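Local coordinates for 4-alpha-glucanotransferase (Corynebacterium glutamicum, PDB 5B68), which is an enzyme of the amylomaltase family that joins an N-terminal beta sandwich to a catalytic domain of the TIM-barrel class, at residues 6-11 and 33-38; 85-90 and 133-138; 144-149 and 157-162; 403-408 and 428-433; 464-469 and 489-494. One frame throughout, in Å; residues are numbered along the deposited sequence.

Interaction 1. Residues 6-11 and 33-38; sequences FLNELA and DTLVKI
The flat carboxamide of Asn8 meets the partner helix through OD1, which lies 4.2 Å from Leu35 CD1. That oxygen is held outside the pair by a hydrogen bond with Arg4 NE, so the amide marks a polar border to an otherwise apolar contact. This is helix-helix packing near the N-terminus: the axes of 6-11 and 33-38 come within 10.6 Å and cross at 40°, with no hydrogen bond between them. Two leucines bridge the gap. Leu7 spreads its methyls over successive residues, CD1 against Leu35 CD1 at 4.0 Å and CD2 against Val36 CG2 at 4.1 Å, from a first torsion (chi1 -118°) that lies off the staggered positions. Leu35 divides its branches too, since CD2 reaches Ala11 CB at 4.2 Å. Helix 54-69 packs on Leu7 through Ile57. Turned away from helix 6-11, Asp33 closes a one-turn salt bridge, its OD2 meeting Lys37 NZ at 2.7 Å through the syn lone pair.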
# COMPACT_ATOMS: atom_id res chain seq x y z
N PHE A 6 -31.77 2.50 -19.37
CA PHE A 6 -31.57 3.74 -18.63
C PHE A 6 -30.62 3.46 -17.45
O PHE A 6 -29.78 4.28 -17.14
CB PHE A 6 -32.93 4.32 -18.14
CG PHE A 6 -33.85 4.71 -19.28
CD1 PHE A 6 -33.51 5.75 -20.15
CD2 PHE A 6 -35.04 4.01 -19.52
CE1 PHE A 6 -34.34 6.11 -21.22
CE2 PHE A 6 -35.87 4.36 -20.60
CZ PHE A 6 -35.53 5.42 -21.43
N LEU A 7 -30.75 2.32 -16.78
CA LEU A 7 -29.83 1.98 -15.73
C LEU A 7 -28.38 1.83 -16.23
O LEU A 7 -27.45 2.31 -15.60
CB LEU A 7 -30.22 0.68 -15.01
CG LEU A 7 -30.57 0.63 -13.55
CD1 LEU A 7 -30.47 -0.83 -13.08
CD2 LEU A 7 -29.70 1.54 -12.71
N ASN A 8 -28.20 1.18 -17.36
CA ASN A 8 -26.87 1.11 -18.02
C ASN A 8 -26.34 2.49 -18.38
O ASN A 8 -25.14 2.78 -18.18
CB ASN A 8 -26.92 0.28 -19.32
CG ASN A 8 -27.06 -1.20 -19.05
OD1 ASN A 8 -26.86 -1.65 -17.94
ND2 ASN A 8 -27.49 -1.94 -20.06
N GLU A 9 -27.21 3.37 -18.85
CA GLU A 9 -26.79 4.69 -19.20
C GLU A 9 -26.27 5.40 -17.96
O GLU A 9 -25.21 6.04 -18.01
CB GLU A 9 -27.92 5.51 -19.83
CG GLU A 9 -27.46 6.81 -20.48
CD GLU A 9 -28.59 7.59 -21.18
OE1 GLU A 9 -28.34 8.72 -21.57
OE2 GLU A 9 -29.71 7.07 -21.33
N LEU A 10 -26.99 5.24 -16.87
CA LEU A 10 -26.60 5.89 -15.63
C LEU A 10 -25.33 5.32 -15.05
O LEU A 10 -24.44 6.04 -14.64
CB LEU A 10 -27.74 5.81 -14.65
CG LEU A 10 -27.60 6.60 -13.34
CD1 LEU A 10 -27.45 8.12 -13.51
CD2 LEU A 10 -28.80 6.31 -12.49
N ALA A 11 -25.27 3.99 -15.00
CA ALA A 11 -24.06 3.30 -14.58
C ALA A 11 -22.83 3.78 -15.37
O ALA A 11 -21.79 4.05 -14.75
CB ALA A 11 -24.25 1.77 -14.77
N ASP A 33 -30.03 -4.85 -9.12
CA ASP A 33 -29.97 -4.56 -7.69
C ASP A 33 -28.59 -4.04 -7.30
O ASP A 33 -28.44 -3.10 -6.52
CB ASP A 33 -30.28 -5.83 -6.85
CG ASP A 33 -30.43 -5.56 -5.41
OD1 ASP A 33 -31.35 -4.81 -5.02
OD2 ASP A 33 -29.61 -6.04 -4.61
N THR A 34 -27.58 -4.67 -7.86
CA THR A 34 -26.18 -4.28 -7.57
C THR A 34 -25.91 -2.87 -8.17
O THR A 34 -25.28 -2.04 -7.53
CB THR A 34 -25.20 -5.32 -8.13
OG1 THR A 34 -25.28 -6.52 -7.31
CG2 THR A 34 -23.76 -4.73 -8.17
N LEU A 35 -26.37 -2.63 -9.39
CA LEU A 35 -26.14 -1.33 -9.99
C LEU A 35 -26.75 -0.23 -9.13
O LEU A 35 -26.11 0.77 -8.85
CB LEU A 35 -26.72 -1.27 -11.39
CG LEU A 35 -25.98 -2.14 -12.44
CD1 LEU A 35 -26.71 -2.06 -13.78
CD2 LEU A 35 -24.47 -1.85 -12.59
N VAL A 36 -28.00 -0.42 -8.76
CA VAL A 36 -28.68 0.55 -7.93
C VAL A 36 -27.97 0.76 -6.62
O VAL A 36 -27.84 1.92 -6.17
CB VAL A 36 -30.19 0.14 -7.74
CG1 VAL A 36 -30.87 1.00 -6.72
CG2 VAL A 36 -30.93 0.21 -9.08
N LYS A 37 -27.54 -0.32 -5.95
CA LYS A 37 -26.93 -0.15 -4.62
C LYS A 37 -25.54 0.52 -4.71
O LYS A 37 -25.18 1.31 -3.87
CB LYS A 37 -26.78 -1.49 -3.90
CG LYS A 37 -28.13 -1.95 -3.40
CD LYS A 37 -28.10 -3.39 -2.94
CE LYS A 37 -29.37 -3.68 -2.14
NZ LYS A 37 -29.53 -5.18 -2.04
N ILE A 38 -24.80 0.23 -5.76
CA ILE A 38 -23.49 0.87 -5.94
C ILE A 38 -23.71 2.33 -6.35
O ILE A 38 -23.07 3.19 -5.80
CB ILE A 38 -22.62 0.14 -6.97
CG1 ILE A 38 -22.33 -1.27 -6.44
CG2 ILE A 38 -21.28 0.90 -7.20
CD1 ILE A 38 -21.71 -1.30 -5.08

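Interaction 2. Residues 85-90 and 133-138; sequences LVFPVH and FKIPGD
Leu85, Val86 and Phe87 run antiparallel to Phe133, Lys134 and Ile135, with Phe87 and Phe133 forming a hydrogen-bonded pair and Val86 and Lys134 the adjoining non-hydrogen-bonded one. Phe87 N reaches Phe133 O at 2.9 Å, Phe133 N returns the bond to Phe87 O, and Ile135 N extends the ladder to Leu85 O at 3.0 Å. On the face shared by the two phenylalanines, Phe87 has CG wedged between its own N and carbonyl carbon (chi1 61°), which swings the ring across the partner strand. Its CZ meets Phe133 CB at 3.7 Å, while CE1 touches Ile135 CG2 at 3.8 Å, the two side chains crossing nearly at a right angle. The Phe133 ring leans the other way along the ladder, CD1 lying 3.8 Å from Val89 CG2. On the opposite face, Val86 CG2 rests on the aliphatic CG of Lys134 at 4.0 Å. Val99 of strand 98-102 packs on both phenylalanines and Val89. One buried apolar face and one outward face make this a typical strand pair of a beta sandwich.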
# COMPACT_ATOMS: atom_id res chain seq x y z
N LEU A 85 -2.91 20.63 -22.23
CA LEU A 85 -4.18 20.05 -22.05
C LEU A 85 -5.29 21.10 -22.12
O LEU A 85 -5.13 22.19 -21.57
CB LEU A 85 -4.19 19.33 -20.70
CG LEU A 85 -5.52 18.69 -20.29
CD1 LEU A 85 -5.24 17.42 -19.53
CD2 LEU A 85 -6.39 19.57 -19.41
N VAL A 86 -6.41 20.70 -22.73
CA VAL A 86 -7.56 21.58 -22.94
C VAL A 86 -8.64 21.18 -21.94
O VAL A 86 -8.97 20.02 -21.84
CB VAL A 86 -8.08 21.52 -24.38
CG1 VAL A 86 -9.34 22.35 -24.55
CG2 VAL A 86 -6.97 21.99 -25.35
N PHE A 87 -9.22 22.16 -21.24
CA PHE A 87 -10.29 21.89 -20.24
C PHE A 87 -11.48 22.90 -20.45
O PHE A 87 -11.29 24.00 -20.98
CB PHE A 87 -9.75 21.97 -18.79
CG PHE A 87 -9.21 23.31 -18.41
CD1 PHE A 87 -7.90 23.70 -18.75
CD2 PHE A 87 -10.00 24.23 -17.78
CE1 PHE A 87 -7.44 24.96 -18.47
CE2 PHE A 87 -9.51 25.51 -17.49
CZ PHE A 87 -8.24 25.87 -17.80
N PRO A 88 -12.67 22.52 -20.01
CA PRO A 88 -13.89 23.32 -20.07
C PRO A 88 -14.06 24.20 -18.86
O PRO A 88 -13.68 23.85 -17.76
CB PRO A 88 -15.01 22.28 -20.18
CG PRO A 88 -14.45 21.14 -19.38
CD PRO A 88 -12.97 21.14 -19.60
N VAL A 89 -14.58 25.39 -19.09
CA VAL A 89 -15.05 26.30 -18.05
C VAL A 89 -16.54 26.62 -18.34
O VAL A 89 -16.91 26.75 -19.52
CB VAL A 89 -14.20 27.57 -18.10
CG1 VAL A 89 -14.81 28.73 -17.35
CG2 VAL A 89 -12.80 27.31 -17.54
N HIS A 90 -17.37 26.71 -17.31
CA HIS A 90 -18.76 27.09 -17.43
C HIS A 90 -18.99 28.37 -16.65
O HIS A 90 -18.63 28.46 -15.46
CB HIS A 90 -19.67 25.99 -16.94
CG HIS A 90 -19.49 24.72 -17.69
ND1 HIS A 90 -19.92 24.57 -18.99
CD2 HIS A 90 -18.81 23.60 -17.39
CE1 HIS A 90 -19.60 23.37 -19.43
NE2 HIS A 90 -18.90 22.77 -18.49
N PHE A 133 -10.14 26.32 -22.43
CA PHE A 133 -8.82 26.93 -22.22
C PHE A 133 -7.75 25.84 -22.23
O PHE A 133 -8.03 24.66 -21.97
CB PHE A 133 -8.73 27.74 -20.94
CG PHE A 133 -9.65 28.92 -20.90
CD1 PHE A 133 -10.96 28.75 -20.50
CD2 PHE A 133 -9.24 30.17 -21.31
CE1 PHE A 133 -11.85 29.80 -20.50
CE2 PHE A 133 -10.11 31.25 -21.29
CZ PHE A 133 -11.42 31.08 -20.86
N LYS A 134 -6.54 26.26 -22.55
CA LYS A 134 -5.41 25.40 -22.77
C LYS A 134 -4.32 25.80 -21.82
O LYS A 134 -3.92 26.98 -21.71
CB LYS A 134 -4.93 25.61 -24.21
CG LYS A 134 -4.00 24.58 -24.73
CD LYS A 134 -3.78 24.72 -26.24
CE LYS A 134 -3.32 26.11 -26.66
NZ LYS A 134 -3.15 26.23 -28.15
N ILE A 135 -3.80 24.84 -21.08
CA ILE A 135 -2.66 25.10 -20.26
C ILE A 135 -1.34 25.16 -21.09
O ILE A 135 -1.27 24.49 -22.11
CB ILE A 135 -2.50 24.12 -19.07
CG1 ILE A 135 -2.17 22.70 -19.55
CG2 ILE A 135 -3.78 24.06 -18.25
CD1 ILE A 135 -1.87 21.77 -18.36
N PRO A 136 -0.36 25.89 -20.59
CA PRO A 136 0.97 25.94 -21.19
C PRO A 136 1.64 24.59 -21.06
O PRO A 136 1.36 23.88 -20.13
CB PRO A 136 1.72 26.94 -20.32
CG PRO A 136 0.71 27.64 -19.51
CD PRO A 136 -0.46 26.74 -19.40
N GLY A 137 2.51 24.27 -22.01
CA GLY A 137 3.18 23.00 -22.06
C GLY A 137 4.44 22.92 -21.25
O GLY A 137 5.11 21.91 -21.27
N ASP A 138 4.78 24.00 -20.57
CA ASP A 138 6.02 24.09 -19.81
C ASP A 138 5.86 24.32 -18.31
O ASP A 138 6.70 24.93 -17.70
CB ASP A 138 6.95 25.15 -20.41
CG ASP A 138 6.43 26.55 -20.24
OD1 ASP A 138 5.26 26.71 -19.88
OD2 ASP A 138 7.20 27.49 -20.48

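Interaction 3. Residues 144-149 and 157-162; sequences HKLHLK and CGLIIT
Cys157 O is approached by two groups of the facing strand: Leu146 N donates a hydrogen bond of 2.8 Å, and Lys145 CA adds a CA-H...O contact at 3.3 Å. Both belong to a beta hairpin, in which strands 142-150 and 153-162 pair antiparallel within the sandwich domain; the short segments diverge from strict antiparallelism, with directions 139° apart. Toward its open end the ladder is distorted. The bond from His144 N to Leu159 O is bent (139° at the hydrogen), whereas Leu159 N points straight at His144 O but stands well above the carbonyl plane, 61° out of it. His144, Leu146, Cys157 and Leu159 share the inner face. Leu146 CB lies 3.9 Å from Cys157 SG, and its CG meets Leu159 CD2 at 4.2 Å; Val77 of strand 76-80 packs on both leucines. Lys145 leaves from the other face and pairs with Glu156 in a salt bridge. The His144 ring is fixed by both nitrogens, ND1 bonded to Glu104 N and NE2 to Pro140 O, consistent with a proton on NE2. Thus oriented, it presents its edge to Ile161, CD2 lying 3.7 Å from CG1.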
# COMPACT_ATOMS: atom_id res chain seq x y z
N HIS A 144 -0.41 22.68 -8.38
CA HIS A 144 -0.85 24.01 -8.76
C HIS A 144 -2.36 24.19 -8.65
O HIS A 144 -3.05 23.30 -8.21
CB HIS A 144 -0.37 24.32 -10.17
CG HIS A 144 1.03 23.87 -10.44
ND1 HIS A 144 2.05 24.09 -9.56
CD2 HIS A 144 1.55 23.15 -11.45
CE1 HIS A 144 3.16 23.56 -10.04
NE2 HIS A 144 2.88 22.98 -11.18
N LYS A 145 -2.83 25.38 -9.00
CA LYS A 145 -4.25 25.65 -9.00
C LYS A 145 -4.70 26.42 -10.23
O LYS A 145 -3.99 27.27 -10.71
CB LYS A 145 -4.62 26.45 -7.77
CG LYS A 145 -4.57 25.66 -6.48
CD LYS A 145 -5.51 26.26 -5.47
CE LYS A 145 -5.42 25.57 -4.13
NZ LYS A 145 -5.96 26.45 -3.07
N LEU A 146 -5.90 26.11 -10.69
CA LEU A 146 -6.59 26.92 -11.66
C LEU A 146 -7.59 27.78 -10.91
O LEU A 146 -8.29 27.33 -10.04
CB LEU A 146 -7.31 26.08 -12.70
CG LEU A 146 -6.49 25.55 -13.86
CD1 LEU A 146 -7.15 24.36 -14.51
CD2 LEU A 146 -6.20 26.65 -14.87
N HIS A 147 -7.63 29.05 -11.26
CA HIS A 147 -8.56 29.99 -10.65
C HIS A 147 -9.46 30.67 -11.67
O HIS A 147 -8.96 31.17 -12.72
CB HIS A 147 -7.78 31.09 -9.99
CG HIS A 147 -7.06 30.68 -8.77
ND1 HIS A 147 -7.69 30.62 -7.56
CD2 HIS A 147 -5.76 30.40 -8.54
CE1 HIS A 147 -6.82 30.28 -6.63
NE2 HIS A 147 -5.64 30.15 -7.19
N LEU A 148 -10.75 30.75 -11.37
CA LEU A 148 -11.74 31.34 -12.25
C LEU A 148 -12.44 32.48 -11.52
O LEU A 148 -12.92 32.32 -10.38
CB LEU A 148 -12.76 30.33 -12.69
CG LEU A 148 -14.09 30.78 -13.30
CD1 LEU A 148 -13.71 31.40 -14.63
CD2 LEU A 148 -15.19 29.75 -13.49
N LYS A 149 -12.50 33.64 -12.20
CA LYS A 149 -13.32 34.78 -11.73
C LYS A 149 -14.33 35.12 -12.82
O LYS A 149 -13.98 35.24 -14.00
CB LYS A 149 -12.48 35.99 -11.31
CG LYS A 149 -13.31 37.11 -10.72
CD LYS A 149 -12.42 38.15 -10.05
CE LYS A 149 -13.23 39.31 -9.50
NZ LYS A 149 -13.90 39.99 -10.65
N CYS A 157 -9.71 24.99 -8.87
CA CYS A 157 -9.50 23.57 -8.85
C CYS A 157 -8.01 23.26 -8.85
O CYS A 157 -7.20 24.09 -9.18
CB CYS A 157 -10.24 22.87 -9.97
SG CYS A 157 -9.48 23.06 -11.59
N GLY A 158 -7.63 22.05 -8.40
CA GLY A 158 -6.22 21.67 -8.50
C GLY A 158 -5.89 21.49 -9.96
O GLY A 158 -6.73 21.07 -10.75
N LEU A 159 -4.65 21.80 -10.27
CA LEU A 159 -3.98 21.57 -11.54
C LEU A 159 -2.67 20.88 -11.21
O LEU A 159 -1.76 21.50 -10.63
CB LEU A 159 -3.68 22.89 -12.28
CG LEU A 159 -2.89 22.76 -13.60
CD1 LEU A 159 -3.54 21.86 -14.63
CD2 LEU A 159 -2.60 24.10 -14.25
N ILE A 160 -2.60 19.59 -11.53
CA ILE A 160 -1.56 18.74 -11.02
C ILE A 160 -0.77 18.22 -12.20
O ILE A 160 -1.34 17.59 -13.08
CB ILE A 160 -2.20 17.60 -10.25
CG1 ILE A 160 -3.07 18.16 -9.08
CG2 ILE A 160 -1.12 16.70 -9.68
CD1 ILE A 160 -4.21 17.27 -8.75
N ILE A 161 0.50 18.48 -12.21
CA ILE A 161 1.35 18.17 -13.33
C ILE A 161 2.33 17.02 -12.95
O ILE A 161 3.06 17.08 -11.93
CB ILE A 161 2.14 19.43 -13.73
CG1 ILE A 161 1.18 20.61 -14.07
CG2 ILE A 161 3.05 19.13 -14.89
CD1 ILE A 161 0.20 20.33 -15.22
N THR A 162 2.29 15.96 -13.73
CA THR A 162 2.86 14.70 -13.32
C THR A 162 3.97 14.29 -14.29
O THR A 162 4.01 14.74 -15.44
CB THR A 162 1.81 13.63 -13.25
OG1 THR A 162 1.38 13.27 -14.55
CG2 THR A 162 0.61 14.01 -12.35

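Interaction 4. Residues 403-408 and 428-433; sequences HVLAPD and PPWHPV
Pro428 opens the contact by setting CB 4.0 Å from Pro407 CA, while its carbonyl oxygen is hydrogen-bonded to a bound glycerol. A lone beta bridge, centred on Leu405 and Trp430, joins the two irregular loops. Pro429 follows and supplies the first backbone bond, its O accepting from Ala406 N at 2.9 Å. The same oxygen is flanked by Leu405, whose CD2 comes to 3.4 Å, and the Pro429 ring packs against Ala406, with CD 3.4 Å from Ala406 O. Trp430 then turns its indole beside Val404, the two side chains running in the same direction; Val404 CG2 sits 3.7 Å from CZ3. Val404 has that methyl between its N and carbonyl carbon, which brings it alongside the ring. Val404 O lies in the indole plane, at its edge, near CE3. Leu446 and Pro442 of helix 441-452 also pack on the tryptophan. His431 completes the bridge with N to Val404 O, an almost straight bond (174°) that nevertheless enters above the carbonyl plane. Its ND1 is buried by the contact without a polar partner in the model, while CB rests 3.7 Å from Leu405 O.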
# COMPACT_ATOMS: atom_id res chain seq x y z
N HIS A 403 -15.78 12.17 3.41
CA HIS A 403 -16.23 13.04 2.30
C HIS A 403 -15.61 12.66 0.94
O HIS A 403 -16.05 13.19 -0.11
CB HIS A 403 -15.92 14.50 2.69
CG HIS A 403 -14.47 14.80 2.99
ND1 HIS A 403 -13.65 15.55 2.15
CD2 HIS A 403 -13.70 14.48 4.06
CE1 HIS A 403 -12.44 15.64 2.66
NE2 HIS A 403 -12.44 14.99 3.81
N VAL A 404 -14.56 11.80 0.96
CA VAL A 404 -13.99 11.28 -0.26
C VAL A 404 -14.06 9.74 -0.34
O VAL A 404 -13.39 9.16 -1.18
CB VAL A 404 -12.55 11.79 -0.50
CG1 VAL A 404 -12.50 13.30 -0.70
CG2 VAL A 404 -11.57 11.36 0.58
N LEU A 405 -14.92 9.11 0.45
CA LEU A 405 -15.12 7.64 0.42
C LEU A 405 -16.51 7.30 0.01
O LEU A 405 -17.40 8.17 0.00
CB LEU A 405 -14.84 7.06 1.82
CG LEU A 405 -13.39 7.20 2.27
CD1 LEU A 405 -13.25 6.94 3.77
CD2 LEU A 405 -12.46 6.33 1.47
N ALA A 406 -16.76 6.05 -0.31
CA ALA A 406 -18.10 5.54 -0.55
C ALA A 406 -18.30 4.38 0.45
O ALA A 406 -18.18 3.22 0.07
CB ALA A 406 -18.23 5.06 -2.00
N PRO A 407 -18.59 4.71 1.73
CA PRO A 407 -18.57 3.67 2.75
C PRO A 407 -19.66 2.58 2.66
O PRO A 407 -19.49 1.52 3.26
CB PRO A 407 -18.66 4.47 4.09
CG PRO A 407 -19.29 5.76 3.71
CD PRO A 407 -18.74 6.05 2.35
N ASP A 408 -20.71 2.77 1.86
CA ASP A 408 -21.69 1.69 1.69
C ASP A 408 -21.27 0.64 0.69
O ASP A 408 -22.02 -0.28 0.42
CB ASP A 408 -23.04 2.29 1.34
CG ASP A 408 -23.68 3.05 2.53
OD1 ASP A 408 -23.23 2.93 3.66
OD2 ASP A 408 -24.68 3.74 2.33
N PRO A 428 -13.48 0.62 2.74
CA PRO A 428 -14.31 1.54 1.97
C PRO A 428 -13.52 2.14 0.81
O PRO A 428 -12.40 2.59 1.01
CB PRO A 428 -14.70 2.60 3.00
CG PRO A 428 -13.57 2.66 3.95
CD PRO A 428 -13.02 1.24 3.99
N PRO A 429 -14.07 2.15 -0.40
CA PRO A 429 -13.26 2.67 -1.50
C PRO A 429 -13.29 4.18 -1.53
O PRO A 429 -14.21 4.81 -1.08
CB PRO A 429 -13.95 2.11 -2.72
CG PRO A 429 -15.38 1.95 -2.33
CD PRO A 429 -15.32 1.55 -0.89
N TRP A 430 -12.34 4.75 -2.26
CA TRP A 430 -12.43 6.15 -2.59
C TRP A 430 -13.72 6.36 -3.39
O TRP A 430 -14.15 5.50 -4.11
CB TRP A 430 -11.31 6.55 -3.54
CG TRP A 430 -9.91 6.54 -3.05
CD1 TRP A 430 -8.88 5.86 -3.60
CD2 TRP A 430 -9.35 7.33 -2.00
NE1 TRP A 430 -7.72 6.13 -2.94
CE2 TRP A 430 -7.97 7.04 -1.96
CE3 TRP A 430 -9.87 8.23 -1.09
CZ2 TRP A 430 -7.13 7.62 -1.04
CZ3 TRP A 430 -9.02 8.80 -0.18
CH2 TRP A 430 -7.67 8.49 -0.16
N HIS A 431 -14.31 7.52 -3.22
CA HIS A 431 -15.34 7.95 -4.11
C HIS A 431 -14.63 8.56 -5.35
O HIS A 431 -13.87 9.53 -5.19
CB HIS A 431 -16.21 9.03 -3.41
CG HIS A 431 -17.38 9.44 -4.22
ND1 HIS A 431 -18.69 9.21 -3.86
CD2 HIS A 431 -17.43 9.97 -5.46
CE1 HIS A 431 -19.48 9.60 -4.84
NE2 HIS A 431 -18.74 10.10 -5.80
N PRO A 432 -14.81 7.97 -6.56
CA PRO A 432 -14.07 8.44 -7.72
C PRO A 432 -14.22 9.93 -8.09
O PRO A 432 -13.26 10.49 -8.65
CB PRO A 432 -14.59 7.61 -8.87
CG PRO A 432 -15.22 6.39 -8.22
CD PRO A 432 -15.60 6.76 -6.82
N VAL A 433 -15.40 10.50 -7.92
CA VAL A 433 -15.60 11.95 -8.18
C VAL A 433 -15.20 12.83 -7.05
O VAL A 433 -14.53 13.87 -7.25
CB VAL A 433 -17.06 12.27 -8.62
CG1 VAL A 433 -17.28 13.76 -8.88
CG2 VAL A 433 -17.43 11.43 -9.83

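Interaction 5. Residues 464-469 and 489-494; sequences GLFRLF and ALVGIL
Leu465 is tightly packed against helix 487-500, whereas the chain just beyond it has a much looser hold. The two methyls of this leucine diverge, CD1 to Leu494 CD2 at 3.7 Å and CD2 to Leu490 CB at 4.0 Å, while its CB lies 3.9 Å from Val491 CG2. Its first torsion, with CG anti to the carbonyl carbon (chi1 -60°), extends the side chain across the helix, nearly at right angles to those of Val491 and Leu494. The backbone is enclosed as well. Leu465 O lies 3.7 Å from Leu490 CD1 and is buried with no polar partner in the model. Phe466 marks the looser side: its CB turns from the helix, and across the contact the ring reaches only Val491, CZ to CG2 at 3.8 Å. Next, Arg467 heads away, partly exposed, and forms a salt bridge with Glu514. Trp443 of helix 441-452 borders Leu465. Helix 487-500 lies in the chain between the parallel strands 456-459 and 504-507, so the contact packs the 3-10 turn that leads into strand 467-472 onto a crossover helix, an elaboration of the beta-alpha-beta unit of a TIM barrel.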
# COMPACT_ATOMS: atom_id res chain seq x y z
N GLY A 464 -6.01 -1.24 -8.51
CA GLY A 464 -6.83 -0.27 -7.80
C GLY A 464 -6.57 1.17 -8.16
O GLY A 464 -7.36 2.05 -7.77
N LEU A 465 -5.50 1.45 -8.87
CA LEU A 465 -5.28 2.80 -9.42
C LEU A 465 -6.20 2.99 -10.64
O LEU A 465 -6.35 4.13 -11.13
CB LEU A 465 -3.84 2.98 -9.78
CG LEU A 465 -2.79 2.83 -8.64
CD1 LEU A 465 -1.41 2.91 -9.26
CD2 LEU A 465 -2.89 3.89 -7.61
N PHE A 466 -6.72 1.87 -11.20
CA PHE A 466 -7.56 1.87 -12.38
C PHE A 466 -9.03 1.63 -12.05
O PHE A 466 -9.90 2.27 -12.60
CB PHE A 466 -7.04 0.83 -13.40
CG PHE A 466 -5.62 1.10 -13.85
CD1 PHE A 466 -4.55 0.72 -13.06
CD2 PHE A 466 -5.37 1.76 -15.05
CE1 PHE A 466 -3.26 0.96 -13.48
CE2 PHE A 466 -4.09 2.02 -15.45
CZ PHE A 466 -3.00 1.64 -14.63
N ARG A 467 -9.28 0.60 -11.25
CA ARG A 467 -10.61 0.20 -10.92
C ARG A 467 -10.57 -0.64 -9.64
O ARG A 467 -9.51 -1.23 -9.32
CB ARG A 467 -11.20 -0.62 -12.11
CG ARG A 467 -10.49 -1.95 -12.30
CD ARG A 467 -10.91 -2.62 -13.59
NE ARG A 467 -10.33 -1.99 -14.77
CZ ARG A 467 -9.63 -2.64 -15.70
NH1 ARG A 467 -9.15 -1.97 -16.71
NH2 ARG A 467 -9.37 -3.93 -15.59
N LEU A 468 -11.67 -0.73 -8.93
CA LEU A 468 -11.76 -1.63 -7.78
C LEU A 468 -12.96 -2.47 -7.96
O LEU A 468 -14.00 -1.96 -8.36
CB LEU A 468 -11.89 -0.85 -6.47
CG LEU A 468 -10.58 -0.18 -6.00
CD1 LEU A 468 -10.87 0.76 -4.84
CD2 LEU A 468 -9.49 -1.17 -5.66
N PHE A 469 -12.87 -3.71 -7.55
CA PHE A 469 -14.05 -4.55 -7.36
C PHE A 469 -14.66 -4.27 -6.03
O PHE A 469 -13.98 -4.40 -5.04
CB PHE A 469 -13.67 -6.01 -7.47
CG PHE A 469 -14.84 -6.91 -7.56
CD1 PHE A 469 -15.56 -7.05 -8.75
CD2 PHE A 469 -15.28 -7.60 -6.45
CE1 PHE A 469 -16.68 -7.87 -8.81
CE2 PHE A 469 -16.40 -8.41 -6.50
CZ PHE A 469 -17.10 -8.56 -7.66
N ALA A 489 -5.00 10.39 -13.13
CA ALA A 489 -4.82 11.01 -11.83
C ALA A 489 -4.16 10.13 -10.77
O ALA A 489 -3.15 10.55 -10.21
CB ALA A 489 -6.15 11.58 -11.34
N LEU A 490 -4.66 8.92 -10.52
CA LEU A 490 -4.10 8.10 -9.44
C LEU A 490 -2.66 7.66 -9.75
O LEU A 490 -1.76 7.77 -8.91
CB LEU A 490 -5.00 6.90 -9.17
CG LEU A 490 -6.34 7.24 -8.47
CD1 LEU A 490 -7.12 6.03 -8.10
CD2 LEU A 490 -6.11 8.05 -7.21
N VAL A 491 -2.43 7.19 -10.97
CA VAL A 491 -1.09 6.74 -11.36
C VAL A 491 -0.18 7.90 -11.52
O VAL A 491 1.01 7.85 -11.11
CB VAL A 491 -1.10 5.98 -12.72
CG1 VAL A 491 0.31 5.64 -13.16
CG2 VAL A 491 -1.92 4.70 -12.65
N GLY A 492 -0.71 8.98 -12.11
CA GLY A 492 0.12 10.20 -12.32
C GLY A 492 0.59 10.81 -11.01
O GLY A 492 1.74 11.24 -10.89
N ILE A 493 -0.28 10.83 -10.03
CA ILE A 493 0.10 11.35 -8.73
C ILE A 493 1.05 10.40 -7.99
O ILE A 493 1.91 10.86 -7.30
CB ILE A 493 -1.16 11.69 -7.93
CG1 ILE A 493 -1.85 12.95 -8.55
CG2 ILE A 493 -0.86 11.94 -6.43
CD1 ILE A 493 -3.31 13.13 -8.10
N LEU A 494 0.88 9.09 -8.08
CA LEU A 494 1.83 8.19 -7.54
C LEU A 494 3.21 8.46 -8.15
O LEU A 494 4.23 8.56 -7.43
CB LEU A 494 1.37 6.74 -7.78
CG LEU A 494 2.36 5.64 -7.51
CD1 LEU A 494 2.72 5.63 -6.04
CD2 LEU A 494 1.75 4.31 -7.91

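In the fold
Along the chain the five contacts follow one another in series, from N-terminal helices through the sandwich to the TIM-barrel-class domain. Interactions 2 and 3 belong to the same sheet, their centres about 10 Å apart, and touch through Phe87 and Leu146 and through Ile135 and Ile161, building one common interior. Interactions 4 and 5, with centres about 14 Å apart, meet where Pro429 packs on Leu468. One place where the sandwich meets the later domain is the end of the hairpin: Thr162 and Ile160 of interaction 3 lie against Gly492 and Ile493 of interaction 5. Interaction 1 touches none of the others, yet Ile38 packs on strand 467-472, linking the N-terminal helices to the later domain.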